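Local coordinates for protein nitroreductase (Desulfitobacterium hafniense, PDB 3PXV) that binds flavin mononucleotide and probably acts as an FMN-dependent oxidoreductase of the nitroreductase type, at residues E63-L67 / G87-Y91; R13-F19 / I129-M133; A47-V53 / M96-D102; E57-M62 / E149-L154. All blocks are in the same frame, centred on the assembly; numbering follows the deposited sequence.

Interaction 1 (E63-L67 / G87-Y91). With FMN (flavin mononucleotide), chain F.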
# COMPACT_ATOMS: atom_id res chain seq x y z
N GLU B 63 -18.76 -11.26 -10.56
CA GLU B 63 -17.82 -12.26 -11.05
C GLU B 63 -18.17 -12.67 -12.48
O GLU B 63 -17.29 -12.70 -13.35
CB GLU B 63 -17.80 -13.50 -10.13
CG GLU B 63 -16.73 -14.54 -10.53
CD GLU B 63 -16.63 -15.71 -9.55
OE1 GLU B 63 -17.67 -16.27 -9.18
OE2 GLU B 63 -15.50 -16.07 -9.17
N ALA B 64 -19.44 -12.97 -12.71
CA ALA B 64 -19.92 -13.39 -14.03
C ALA B 64 -19.77 -12.26 -15.04
O ALA B 64 -19.45 -12.50 -16.20
CB ALA B 64 -21.36 -13.88 -13.95
N GLU B 65 -20.00 -11.02 -14.62
CA GLU B 65 -19.79 -9.86 -15.50
C GLU B 65 -18.29 -9.72 -15.82
O GLU B 65 -17.90 -9.52 -16.99
CB GLU B 65 -20.33 -8.58 -14.87
CG GLU B 65 -20.11 -7.33 -15.73
CD GLU B 65 -20.81 -7.37 -17.09
OE1 GLU B 65 -21.85 -8.09 -17.25
OE2 GLU B 65 -20.30 -6.64 -17.99
N GLY B 66 -17.46 -9.83 -14.80
CA GLY B 66 -16.01 -9.74 -14.99
C GLY B 66 -15.54 -10.74 -16.04
O GLY B 66 -14.93 -10.36 -17.03
N LEU B 67 -15.88 -12.02 -15.83
CA LEU B 67 -15.51 -13.07 -16.79
C LEU B 67 -16.00 -12.78 -18.19
O LEU B 67 -15.28 -13.04 -19.15
CB LEU B 67 -16.05 -14.44 -16.36
CG LEU B 67 -15.37 -15.05 -15.15
CD1 LEU B 67 -16.09 -16.33 -14.75
CD2 LEU B 67 -13.88 -15.31 -15.45
N GLY B 87 -11.62 -21.32 -13.40
CA GLY B 87 -12.76 -20.55 -13.92
C GLY B 87 -13.42 -19.62 -12.91
O GLY B 87 -14.57 -19.19 -13.10
N ARG B 88 -12.70 -19.33 -11.83
CA ARG B 88 -13.22 -18.47 -10.81
C ARG B 88 -12.32 -17.28 -10.72
O ARG B 88 -11.10 -17.38 -10.91
CB ARG B 88 -13.31 -19.18 -9.46
CG ARG B 88 -14.42 -20.28 -9.37
CD ARG B 88 -14.32 -21.08 -8.04
NE ARG B 88 -12.96 -21.62 -7.84
CZ ARG B 88 -12.51 -22.17 -6.71
NH1 ARG B 88 -13.29 -22.28 -5.63
NH2 ARG B 88 -11.25 -22.61 -6.65
N LEU B 89 -12.95 -16.14 -10.46
CA LEU B 89 -12.27 -14.88 -10.36
C LEU B 89 -12.12 -14.62 -8.84
O LEU B 89 -11.09 -14.13 -8.39
CB LEU B 89 -13.13 -13.85 -11.09
CG LEU B 89 -12.59 -12.76 -12.00
CD1 LEU B 89 -11.55 -13.26 -12.98
CD2 LEU B 89 -13.77 -12.09 -12.73
N PHE B 90 -13.12 -15.02 -8.04
CA PHE B 90 -13.06 -14.84 -6.60
C PHE B 90 -12.73 -16.10 -5.80
O PHE B 90 -12.79 -16.09 -4.57
CB PHE B 90 -14.35 -14.20 -6.08
CG PHE B 90 -14.67 -12.88 -6.74
CD1 PHE B 90 -13.66 -12.03 -7.19
CD2 PHE B 90 -15.98 -12.46 -6.82
CE1 PHE B 90 -13.98 -10.80 -7.78
CE2 PHE B 90 -16.31 -11.24 -7.39
CZ PHE B 90 -15.31 -10.41 -7.88
N TYR B 91 -12.34 -17.16 -6.50
CA TYR B 91 -11.92 -18.42 -5.90
C TYR B 91 -12.83 -18.97 -4.79
O TYR B 91 -12.38 -19.60 -3.84
CB TYR B 91 -10.48 -18.27 -5.41
CG TYR B 91 -9.54 -17.68 -6.45
CD1 TYR B 91 -9.10 -18.44 -7.55
CD2 TYR B 91 -9.07 -16.37 -6.34
CE1 TYR B 91 -8.23 -17.89 -8.49
CE2 TYR B 91 -8.22 -15.81 -7.29
CZ TYR B 91 -7.80 -16.58 -8.36
OH TYR B 91 -6.96 -16.01 -9.29
N1 FMN F . -4.05 -12.50 -7.84
C2 FMN F . -5.13 -13.06 -8.49
O2 FMN F . -5.29 -14.28 -8.57
N3 FMN F . -6.05 -12.24 -9.08
C4 FMN F . -5.93 -10.88 -9.05
O4 FMN F . -6.79 -10.21 -9.60
C4A FMN F . -4.84 -10.31 -8.39
N5 FMN F . -4.67 -8.96 -8.31
C5A FMN F . -3.75 -8.42 -7.45
C6 FMN F . -3.78 -7.04 -7.20
C7 FMN F . -2.87 -6.46 -6.32
C7M FMN F . -2.94 -5.01 -6.08
C8 FMN F . -1.92 -7.27 -5.70
C8M FMN F . -0.92 -6.71 -4.76
C9 FMN F . -1.89 -8.64 -5.95
C9A FMN F . -2.82 -9.23 -6.83
N10 FMN F . -2.82 -10.59 -7.11
C10 FMN F . -3.90 -11.14 -7.78
C1' FMN F . -2.03 -11.50 -6.21
C2' FMN F . -0.60 -11.58 -6.71
O2' FMN F . -0.57 -12.47 -7.81
C3' FMN F . 0.31 -12.04 -5.57
O3' FMN F . 0.30 -11.11 -4.51
C4' FMN F . 1.74 -12.20 -6.06
O4' FMN F . 1.72 -13.21 -7.02
C5' FMN F . 2.71 -12.55 -4.94
O5' FMN F . 2.30 -13.75 -4.30
P FMN F . 1.88 -13.75 -2.75
O1P FMN F . 1.33 -15.11 -2.46
O2P FMN F . 0.80 -12.70 -2.43
O3P FMN F . 3.15 -13.51 -2.02
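E63 on helix 56-72 takes two backbone N-H groups from the loop 87-91, which precedes strand 95-101 in this FMN-dependent nitroreductase fold. Both bonds end on one oxygen. F90 N lies 2.8 Å from E63 OE2 in an almost straight bond (174°), and L89 N lies 2.9 Å from the same E63 OE2 at a more bent 150°. Both donors come from the anti side of the carboxylate, one from each face of its plane. E63 CG is anti to the backbone N (chi1 -175°) and the chain stays extended, which carries the acid across to the loop. The two bonds hold two successive peptide groups of the loop.

Packing contacts flank this acid. The L89 side chain runs antiparallel to those of E63 and L67, alongside both; its CB meets E63 CG, and its CD1 is 4.0 Å from L67 CD2. G66 leaves room for L89 CD2, which sits 4.0 Å from G66 CA. L67 CD1 rests near G87 O, and the F90 ring lies obliquely against E63 CB.

The next residue of the loop, Y91, turns away from the helix to the flavin. Y91 OH donates a 2.5 Å hydrogen bond to FMN O2, which lies at the ring edge.

Interaction 2 (R13-F19 / I129-M133). With FMN (flavin mononucleotide), chain F.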
# COMPACT_ATOMS: atom_id res chain seq x y z
N ARG B 13 2.07 -14.05 5.05
CA ARG B 13 0.94 -13.63 4.26
C ARG B 13 1.15 -14.12 2.86
O ARG B 13 2.20 -13.92 2.29
CB ARG B 13 0.81 -12.13 4.24
CG ARG B 13 -0.36 -11.61 3.34
CD ARG B 13 0.03 -10.36 2.52
NE ARG B 13 1.26 -10.66 1.80
CZ ARG B 13 1.35 -11.39 0.69
NH1 ARG B 13 0.28 -11.86 0.06
NH2 ARG B 13 2.53 -11.60 0.17
N TYR B 14 0.14 -14.76 2.30
CA TYR B 14 0.23 -15.35 0.98
C TYR B 14 -1.10 -15.10 0.26
O TYR B 14 -2.11 -14.79 0.91
CB TYR B 14 0.49 -16.88 1.10
CG TYR B 14 -0.71 -17.68 1.61
CD1 TYR B 14 -0.97 -17.82 2.96
CD2 TYR B 14 -1.59 -18.31 0.71
CE1 TYR B 14 -2.07 -18.54 3.42
CE2 TYR B 14 -2.70 -19.04 1.16
CZ TYR B 14 -2.93 -19.15 2.52
OH TYR B 14 -4.02 -19.86 2.99
N SER B 15 -1.11 -15.25 -1.07
CA SER B 15 -2.32 -15.08 -1.85
C SER B 15 -3.11 -16.37 -1.91
O SER B 15 -2.70 -17.34 -2.54
CB SER B 15 -2.00 -14.60 -3.25
OG SER B 15 -1.59 -13.26 -3.24
N CYS B 16 -4.26 -16.42 -1.26
CA CYS B 16 -5.09 -17.63 -1.28
C CYS B 16 -5.97 -17.67 -2.53
O CYS B 16 -6.63 -16.67 -2.87
CB CYS B 16 -5.97 -17.68 -0.02
SG CYS B 16 -7.11 -19.05 0.05
N ARG B 17 -5.98 -18.81 -3.21
CA ARG B 17 -6.82 -18.95 -4.40
C ARG B 17 -7.78 -20.17 -4.35
O ARG B 17 -8.09 -20.78 -5.37
CB ARG B 17 -5.95 -19.00 -5.65
CG ARG B 17 -5.28 -17.69 -5.92
CD ARG B 17 -4.61 -17.67 -7.28
NE ARG B 17 -3.96 -16.38 -7.48
CZ ARG B 17 -2.69 -16.13 -7.21
NH1 ARG B 17 -1.87 -17.10 -6.78
NH2 ARG B 17 -2.21 -14.90 -7.40
N ASP B 18 -8.27 -20.48 -3.17
CA ASP B 18 -9.16 -21.60 -2.99
C ASP B 18 -9.72 -21.47 -1.58
O ASP B 18 -9.07 -21.85 -0.59
CB ASP B 18 -8.37 -22.90 -3.16
CG ASP B 18 -9.22 -24.13 -3.01
OD1 ASP B 18 -10.46 -24.01 -3.02
OD2 ASP B 18 -8.65 -25.23 -2.90
N PHE B 19 -10.91 -20.89 -1.49
CA PHE B 19 -11.57 -20.64 -0.22
C PHE B 19 -12.73 -21.59 0.08
O PHE B 19 -13.41 -22.04 -0.82
CB PHE B 19 -12.16 -19.22 -0.23
CG PHE B 19 -11.13 -18.11 -0.31
CD1 PHE B 19 -10.71 -17.62 -1.52
CD2 PHE B 19 -10.67 -17.49 0.85
CE1 PHE B 19 -9.80 -16.57 -1.59
CE2 PHE B 19 -9.76 -16.45 0.78
CZ PHE B 19 -9.34 -15.98 -0.43
N ILE B 129 -7.40 -15.24 9.00
CA ILE B 129 -8.29 -15.12 7.84
C ILE B 129 -7.47 -15.05 6.54
O ILE B 129 -6.70 -14.11 6.31
CB ILE B 129 -9.18 -13.86 7.93
CG1 ILE B 129 -10.06 -13.89 9.19
CG2 ILE B 129 -10.04 -13.73 6.68
CD1 ILE B 129 -10.86 -15.18 9.36
N ALA B 130 -7.68 -16.04 5.67
CA ALA B 130 -7.01 -16.10 4.39
C ALA B 130 -7.52 -14.97 3.52
O ALA B 130 -8.67 -14.54 3.62
CB ALA B 130 -7.27 -17.46 3.72
N ASN B 131 -6.66 -14.49 2.63
CA ASN B 131 -6.99 -13.35 1.79
C ASN B 131 -6.20 -13.30 0.48
O ASN B 131 -5.22 -14.03 0.30
CB ASN B 131 -6.72 -12.07 2.56
CG ASN B 131 -5.28 -11.95 3.01
OD1 ASN B 131 -4.44 -11.43 2.27
ND2 ASN B 131 -4.96 -12.49 4.22
N ILE B 132 -6.64 -12.42 -0.41
CA ILE B 132 -5.94 -12.16 -1.65
C ILE B 132 -6.41 -10.81 -2.21
O ILE B 132 -7.62 -10.54 -2.22
CB ILE B 132 -6.17 -13.26 -2.72
CG1 ILE B 132 -5.23 -13.02 -3.90
CG2 ILE B 132 -7.64 -13.27 -3.24
CD1 ILE B 132 -5.34 -14.07 -5.00
N MSE B 133 -5.45 -9.99 -2.68
CA MSE B 133 -5.76 -8.74 -3.40
C MSE B 133 -6.32 -9.14 -4.76
O MSE B 133 -5.77 -10.01 -5.45
CB MSE B 133 -4.51 -7.87 -3.59
CG MSE B 133 -4.41 -6.63 -2.67
SE MSE B 133 -4.03 -7.03 -0.87
CE MSE B 133 -2.18 -6.63 -0.89
N1 FMN F . -4.05 -12.50 -7.84
C2 FMN F . -5.13 -13.06 -8.49
O2 FMN F . -5.29 -14.28 -8.57
N3 FMN F . -6.05 -12.24 -9.08
C4 FMN F . -5.93 -10.88 -9.05
O4 FMN F . -6.79 -10.21 -9.60
C4A FMN F . -4.84 -10.31 -8.39
N5 FMN F . -4.67 -8.96 -8.31
C5A FMN F . -3.75 -8.42 -7.45
C6 FMN F . -3.78 -7.04 -7.20
C7 FMN F . -2.87 -6.46 -6.32
C7M FMN F . -2.94 -5.01 -6.08
C8 FMN F . -1.92 -7.27 -5.70
C8M FMN F . -0.92 -6.71 -4.76
C9 FMN F . -1.89 -8.64 -5.95
C9A FMN F . -2.82 -9.23 -6.83
N10 FMN F . -2.82 -10.59 -7.11
C10 FMN F . -3.90 -11.14 -7.78
C1' FMN F . -2.03 -11.50 -6.21
C2' FMN F . -0.60 -11.58 -6.71
O2' FMN F . -0.57 -12.47 -7.81
C3' FMN F . 0.31 -12.04 -5.57
O3' FMN F . 0.30 -11.11 -4.51
C4' FMN F . 1.74 -12.20 -6.06
O4' FMN F . 1.72 -13.21 -7.02
C5' FMN F . 2.71 -12.55 -4.94
O5' FMN F . 2.30 -13.75 -4.30
P FMN F . 1.88 -13.75 -2.75
O1P FMN F . 1.33 -15.11 -2.46
O2P FMN F . 0.80 -12.70 -2.43
O3P FMN F . 3.15 -13.51 -2.02
O HOH W 1 -2.57 -11.98 0.59
O HOH W 2 -3.93 -16.03 2.61
O HOH W 3 -2.52 -11.00 -1.98
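The loop 13-19 runs beside strand 130-133, and S15 and I132 have the nearest CA atoms across the contact. One direct backbone hydrogen bond joins the two: C16 N lies 3.0 Å from N131 O, with an essentially straight N-H (179°) tilted from the carbonyl plane. Water 1 and water 2 extend this link. Water 2 donates to Y14 O and accepts from N131 N. Water 1 accepts from R13 NH1 and lies 2.6 Å from N131 OD1. The N131 amide also donates through ND2 to I129 O and to T125 on helix 106-126.

I132 packs against the loop. Its CB sits 3.4 Å from C16 O, and its CG1 meets S15 CB. CG1 points opposite the backbone N (chi1 -171°) and the chain is extended, which takes CD1 to the flavin beside N1. R17 crosses I132 at about a right angle. A130 CB packs on C16 CB and F19 CE2, while C16 SG lies over the centre of the F19 ring.

These segments form one wall of the FMN site of the nitroreductase fold. R13 and S15 hold the phosphate. R13 NH1 is 2.7 Å from FMN O2P, R13 NH2 bonds O3P, and S15 donates to O1P through its N and to O2P through OG. R17 binds the pyrimidine edge of the flavin. Its extended chain brings R17 NE to 2.7 Å from FMN O2, and R17 NH2 lies 3.1 Å from FMN N1.

Interaction 3 (A47-V53 / M96-D102)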
# COMPACT_ATOMS: atom_id res chain seq x y z
N ALA B 47 -9.05 9.30 0.55
CA ALA B 47 -9.89 9.31 -0.65
C ALA B 47 -10.28 7.88 -1.03
O ALA B 47 -10.10 7.44 -2.16
CB ALA B 47 -9.14 10.01 -1.80
N TRP B 48 -10.81 7.17 -0.05
CA TRP B 48 -11.25 5.81 -0.18
C TRP B 48 -12.44 5.51 0.70
O TRP B 48 -12.89 6.40 1.41
CB TRP B 48 -10.11 4.86 0.14
CG TRP B 48 -9.11 5.23 1.22
CD1 TRP B 48 -7.81 5.47 1.01
CD2 TRP B 48 -9.30 5.27 2.65
NE1 TRP B 48 -7.17 5.69 2.19
CE2 TRP B 48 -8.05 5.56 3.22
CE3 TRP B 48 -10.39 5.09 3.49
CZ2 TRP B 48 -7.87 5.70 4.60
CZ3 TRP B 48 -10.20 5.23 4.86
CH2 TRP B 48 -8.95 5.53 5.40
N ARG B 49 -12.98 4.30 0.59
CA ARG B 49 -14.03 3.81 1.50
C ARG B 49 -13.76 2.32 1.71
O ARG B 49 -13.12 1.69 0.87
CB ARG B 49 -15.45 3.96 0.95
CG ARG B 49 -15.95 5.36 0.71
CD ARG B 49 -16.13 6.16 2.00
NE ARG B 49 -16.68 7.48 1.68
CZ ARG B 49 -15.98 8.51 1.19
NH1 ARG B 49 -14.68 8.41 0.95
NH2 ARG B 49 -16.60 9.66 0.93
N VAL B 50 -14.27 1.77 2.81
CA VAL B 50 -14.07 0.36 3.14
C VAL B 50 -15.45 -0.30 3.13
O VAL B 50 -16.21 -0.17 4.10
CB VAL B 50 -13.34 0.22 4.49
CG1 VAL B 50 -13.23 -1.24 4.95
CG2 VAL B 50 -11.98 0.85 4.40
N ILE B 51 -15.77 -0.99 2.03
CA ILE B 51 -17.05 -1.63 1.85
C ILE B 51 -16.89 -3.13 2.06
O ILE B 51 -16.31 -3.82 1.22
CB ILE B 51 -17.62 -1.32 0.44
CG1 ILE B 51 -17.71 0.19 0.23
CG2 ILE B 51 -19.00 -1.95 0.24
CD1 ILE B 51 -18.10 0.57 -1.14
N VAL B 52 -17.41 -3.65 3.18
CA VAL B 52 -17.32 -5.08 3.51
C VAL B 52 -18.50 -5.77 2.87
O VAL B 52 -19.63 -5.64 3.35
CB VAL B 52 -17.35 -5.36 5.05
CG1 VAL B 52 -17.39 -6.85 5.32
CG2 VAL B 52 -16.14 -4.74 5.75
N VAL B 53 -18.25 -6.51 1.80
CA VAL B 53 -19.30 -7.15 1.04
C VAL B 53 -19.45 -8.61 1.44
O VAL B 53 -18.49 -9.34 1.41
CB VAL B 53 -19.02 -7.07 -0.48
CG1 VAL B 53 -20.20 -7.63 -1.26
CG2 VAL B 53 -18.78 -5.64 -0.89
N MSE B 96 -15.69 -10.05 0.60
CA MSE B 96 -14.55 -9.27 0.17
C MSE B 96 -14.73 -7.84 0.62
O MSE B 96 -15.82 -7.40 0.92
CB MSE B 96 -14.40 -9.29 -1.37
CG MSE B 96 -15.54 -8.63 -2.15
SE MSE B 96 -15.23 -8.68 -4.05
CE MSE B 96 -16.94 -7.95 -4.63
N ILE B 97 -13.62 -7.13 0.69
CA ILE B 97 -13.67 -5.73 0.98
C ILE B 97 -13.31 -5.05 -0.31
O ILE B 97 -12.26 -5.34 -0.90
CB ILE B 97 -12.70 -5.35 2.07
CG1 ILE B 97 -13.23 -5.89 3.40
CG2 ILE B 97 -12.54 -3.84 2.09
CD1 ILE B 97 -12.32 -5.65 4.59
N VAL B 98 -14.22 -4.20 -0.78
CA VAL B 98 -14.03 -3.41 -2.00
C VAL B 98 -13.60 -2.02 -1.58
O VAL B 98 -14.22 -1.43 -0.71
CB VAL B 98 -15.34 -3.34 -2.82
CG1 VAL B 98 -15.16 -2.46 -4.06
CG2 VAL B 98 -15.77 -4.79 -3.20
N VAL B 99 -12.51 -1.51 -2.19
CA VAL B 99 -11.97 -0.19 -1.88
C VAL B 99 -12.09 0.74 -3.08
O VAL B 99 -11.26 0.73 -3.98
CB VAL B 99 -10.51 -0.23 -1.41
CG1 VAL B 99 -10.07 1.16 -0.96
CG2 VAL B 99 -10.34 -1.17 -0.28
N PRO B 100 -13.18 1.51 -3.13
CA PRO B 100 -13.30 2.47 -4.22
C PRO B 100 -12.44 3.70 -3.93
O PRO B 100 -12.09 3.96 -2.78
CB PRO B 100 -14.79 2.83 -4.18
CG PRO B 100 -15.13 2.73 -2.75
CD PRO B 100 -14.39 1.50 -2.30
N ILE B 101 -12.12 4.47 -4.95
CA ILE B 101 -11.26 5.61 -4.75
C ILE B 101 -11.72 6.80 -5.58
O ILE B 101 -12.47 6.64 -6.55
CB ILE B 101 -9.76 5.28 -5.08
CG1 ILE B 101 -9.56 4.88 -6.53
CG2 ILE B 101 -9.20 4.17 -4.21
CD1 ILE B 101 -8.08 4.90 -6.91
N ASP B 102 -11.28 7.99 -5.16
CA ASP B 102 -11.58 9.23 -5.86
C ASP B 102 -10.56 9.31 -7.00
O ASP B 102 -9.37 9.36 -6.73
CB ASP B 102 -11.45 10.42 -4.90
CG ASP B 102 -11.88 11.76 -5.52
OD1 ASP B 102 -12.09 11.85 -6.74
OD2 ASP B 102 -12.02 12.74 -4.76
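I51 and V98 form an antiparallel hydrogen-bonded pair: V98 N is 2.9 Å from I51 O, and I51 N returns a longer bond to V98 O. V53 and M96 make the second such pair. V53 N lies 2.7 Å from M96 O, nearly along the C=O axis, and M96 N donates to V53 O. V52 and I97 form the non-hydrogen-bonded pair between them. The ladder weakens toward the other end, where the bond from R49 N to P100 O is long and weak. D102 N closes the contact on A47 O at 3.3 Å, from above the carbonyl plane.

On the face with V52 and I97, V52 CG2 meets I97 CG1 at 3.9 Å. V50 CG1 touches I97 CG2 at 3.9 Å. On the face with I51, V53, M96 and V98, V53 CG2 packs on V98 CG2. I51 CG1 lies opposite its carbonyl carbon (chi1 -57°), and the extended chain puts I51 CD1 4.0 Å from P100 CD.

Helices 26-36 and 106-126 cover the V52 and I97 side: V52 touches L29, and I97 touches I32 and I120. Beyond strand 95-101, strand 161-169 bonds to I97, V99 and I101. On the far edge V50 to V53 pair in parallel with a strand of the second subunit. Strand 50-53 is outermost within its own chain, but the sheet continues across the dimer, as is characteristic of the nitroreductase fold.

Interaction 4 (E57-M62 / E149-L154)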
# COMPACT_ATOMS: atom_id res chain seq x y z
N GLU B 57 -25.16 -13.04 -3.88
CA GLU B 57 -25.74 -12.73 -5.18
C GLU B 57 -24.91 -11.66 -5.90
O GLU B 57 -24.51 -11.86 -7.04
CB GLU B 57 -27.21 -12.29 -5.03
CG GLU B 57 -27.90 -11.89 -6.33
CD GLU B 57 -27.92 -13.02 -7.36
OE1 GLU B 57 -27.81 -14.20 -6.95
OE2 GLU B 57 -28.05 -12.73 -8.57
N LEU B 58 -24.64 -10.55 -5.21
CA LEU B 58 -23.89 -9.43 -5.80
C LEU B 58 -22.50 -9.89 -6.19
O LEU B 58 -22.00 -9.54 -7.25
CB LEU B 58 -23.84 -8.23 -4.83
CG LEU B 58 -23.06 -6.96 -5.22
CD1 LEU B 58 -23.51 -6.39 -6.56
CD2 LEU B 58 -23.18 -5.91 -4.15
N MSE B 59 -21.87 -10.69 -5.34
CA MSE B 59 -20.54 -11.20 -5.63
C MSE B 59 -20.54 -12.05 -6.90
O MSE B 59 -19.71 -11.84 -7.77
CB MSE B 59 -19.98 -11.98 -4.43
CG MSE B 59 -19.59 -11.08 -3.24
SE MSE B 59 -18.42 -12.01 -2.04
CE MSE B 59 -16.98 -12.26 -3.27
N GLN B 60 -21.48 -13.00 -7.00
CA GLN B 60 -21.61 -13.85 -8.20
C GLN B 60 -21.87 -13.02 -9.46
O GLN B 60 -21.36 -13.34 -10.53
CB GLN B 60 -22.73 -14.90 -8.05
CG GLN B 60 -22.48 -16.04 -7.04
CD GLN B 60 -23.64 -17.08 -6.99
OE1 GLN B 60 -24.81 -16.73 -7.13
NE2 GLN B 60 -23.29 -18.35 -6.78
N GLU B 61 -22.67 -11.97 -9.34
CA GLU B 61 -23.00 -11.16 -10.51
C GLU B 61 -21.79 -10.39 -11.02
O GLU B 61 -21.56 -10.33 -12.21
CB GLU B 61 -24.19 -10.23 -10.23
CG GLU B 61 -25.52 -10.97 -10.07
CD GLU B 61 -26.73 -10.05 -9.95
OE1 GLU B 61 -26.63 -8.87 -10.35
OE2 GLU B 61 -27.80 -10.51 -9.48
N MSE B 62 -21.01 -9.84 -10.10
CA MSE B 62 -19.84 -9.09 -10.47
C MSE B 62 -18.80 -10.04 -11.08
O MSE B 62 -18.07 -9.68 -12.01
CB MSE B 62 -19.27 -8.34 -9.25
CG MSE B 62 -20.16 -7.24 -8.73
SE MSE B 62 -19.50 -6.38 -7.12
CE MSE B 62 -17.84 -5.77 -7.83
N GLU B 149 -24.83 0.63 -11.75
CA GLU B 149 -25.57 -0.36 -10.99
C GLU B 149 -24.73 -0.95 -9.86
O GLU B 149 -25.13 -0.89 -8.69
CB GLU B 149 -26.01 -1.49 -11.92
CG GLU B 149 -26.76 -2.64 -11.26
CD GLU B 149 -27.01 -3.81 -12.22
OE1 GLU B 149 -27.30 -3.55 -13.42
OE2 GLU B 149 -26.91 -4.97 -11.77
N PHE B 150 -23.58 -1.55 -10.19
CA PHE B 150 -22.76 -2.12 -9.14
C PHE B 150 -22.33 -1.02 -8.16
O PHE B 150 -22.25 -1.28 -6.98
CB PHE B 150 -21.55 -2.89 -9.68
CG PHE B 150 -21.90 -4.15 -10.43
CD1 PHE B 150 -22.72 -5.10 -9.85
CD2 PHE B 150 -21.38 -4.39 -11.69
CE1 PHE B 150 -23.05 -6.25 -10.54
CE2 PHE B 150 -21.70 -5.55 -12.39
CZ PHE B 150 -22.53 -6.48 -11.82
N SER B 151 -22.09 0.19 -8.65
CA SER B 151 -21.67 1.26 -7.76
C SER B 151 -22.71 1.55 -6.70
O SER B 151 -22.39 1.68 -5.53
CB SER B 151 -21.27 2.52 -8.53
OG SER B 151 -20.08 2.29 -9.28
N LYS B 152 -23.97 1.62 -7.11
CA LYS B 152 -25.05 1.90 -6.17
C LYS B 152 -25.29 0.71 -5.27
O LYS B 152 -25.52 0.85 -4.08
CB LYS B 152 -26.34 2.28 -6.90
CG LYS B 152 -26.26 3.62 -7.61
CD LYS B 152 -27.58 3.98 -8.30
CE LYS B 152 -27.91 3.03 -9.45
NZ LYS B 152 -29.04 3.53 -10.30
N ARG B 153 -25.25 -0.49 -5.82
CA ARG B 153 -25.47 -1.66 -4.99
C ARG B 153 -24.38 -1.78 -3.92
O ARG B 153 -24.64 -2.22 -2.80
CB ARG B 153 -25.57 -2.92 -5.84
CG ARG B 153 -26.78 -2.89 -6.75
CD ARG B 153 -26.78 -4.05 -7.70
NE ARG B 153 -27.01 -5.32 -7.03
CZ ARG B 153 -27.08 -6.49 -7.66
NH1 ARG B 153 -26.92 -6.57 -8.98
NH2 ARG B 153 -27.31 -7.59 -6.96
N LEU B 154 -23.17 -1.35 -4.26
CA LEU B 154 -22.05 -1.40 -3.30
C LEU B 154 -22.07 -0.21 -2.37
O LEU B 154 -21.54 -0.28 -1.28
CB LEU B 154 -20.71 -1.46 -4.03
CG LEU B 154 -20.43 -2.82 -4.67
CD1 LEU B 154 -19.37 -2.73 -5.75
CD2 LEU B 154 -20.03 -3.83 -3.58
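R153 NH1 is gripped by two acids, E61 across the contact and E149 one turn back on its own helix. The bond from R153 NH1 to E61 OE1 is 2.7 Å long and 164° at the hydrogen. It lies close to the guanidinium plane but meets the carboxylate from above its plane; the two groups are turned 68° apart. The bond from R153 NH1 to E149 OE2 is longer, 3.2 Å, and uses the anti lone pair of that oxygen. R146 makes salt bridges to both acids, which probably offsets the closeness of E61 and E149.

Segments 57-62 and 149-154, on helices 56-72 and 147-154 of the nitroreductase fold, run nearly antiparallel, and their axes come no closer than 11.7 Å. Side chains fill the interval. L58 CD1 lies over the centre of the R153 guanidinium and at the edge of the F150 ring, 3.6 Å from F150 CD1. With chi1 at 177°, L58 sends CD1 to the ring and the guanidinium while CD2 packs on L154 CD2.

M62 CG makes a CH-pi contact over the face of F150, 3.7 Å from the ring centroid. The selenium of M62, modelled as selenomethionine, stands obliquely to the same ring. M62 and L154 meet tip to tip, SE 3.9 Å from L154 CD1.

In the fold
Interactions 1 and 2, with centres 16 Å apart, meet the same FMN. They also touch directly: Y91 O is 3.1 Å from F19 N, a probable hydrogen bond, and Y91 packs on R17. Interactions 1 and 4 share helix 56-72, with centres 13 Å apart; F90 CE2 lies 3.5 Å from M59 O. Interaction 4 packs on interaction 3, where V53 CG2 is 3.5 Å from L154 CD2. Interactions 2 and 3 both reach the central sheet, on its two outermost strands within the chain, without touching. The M62 side chain of interaction 4 is about 12 Å from FMN. Interactions 2, 3 and 4 all reach the second subunit.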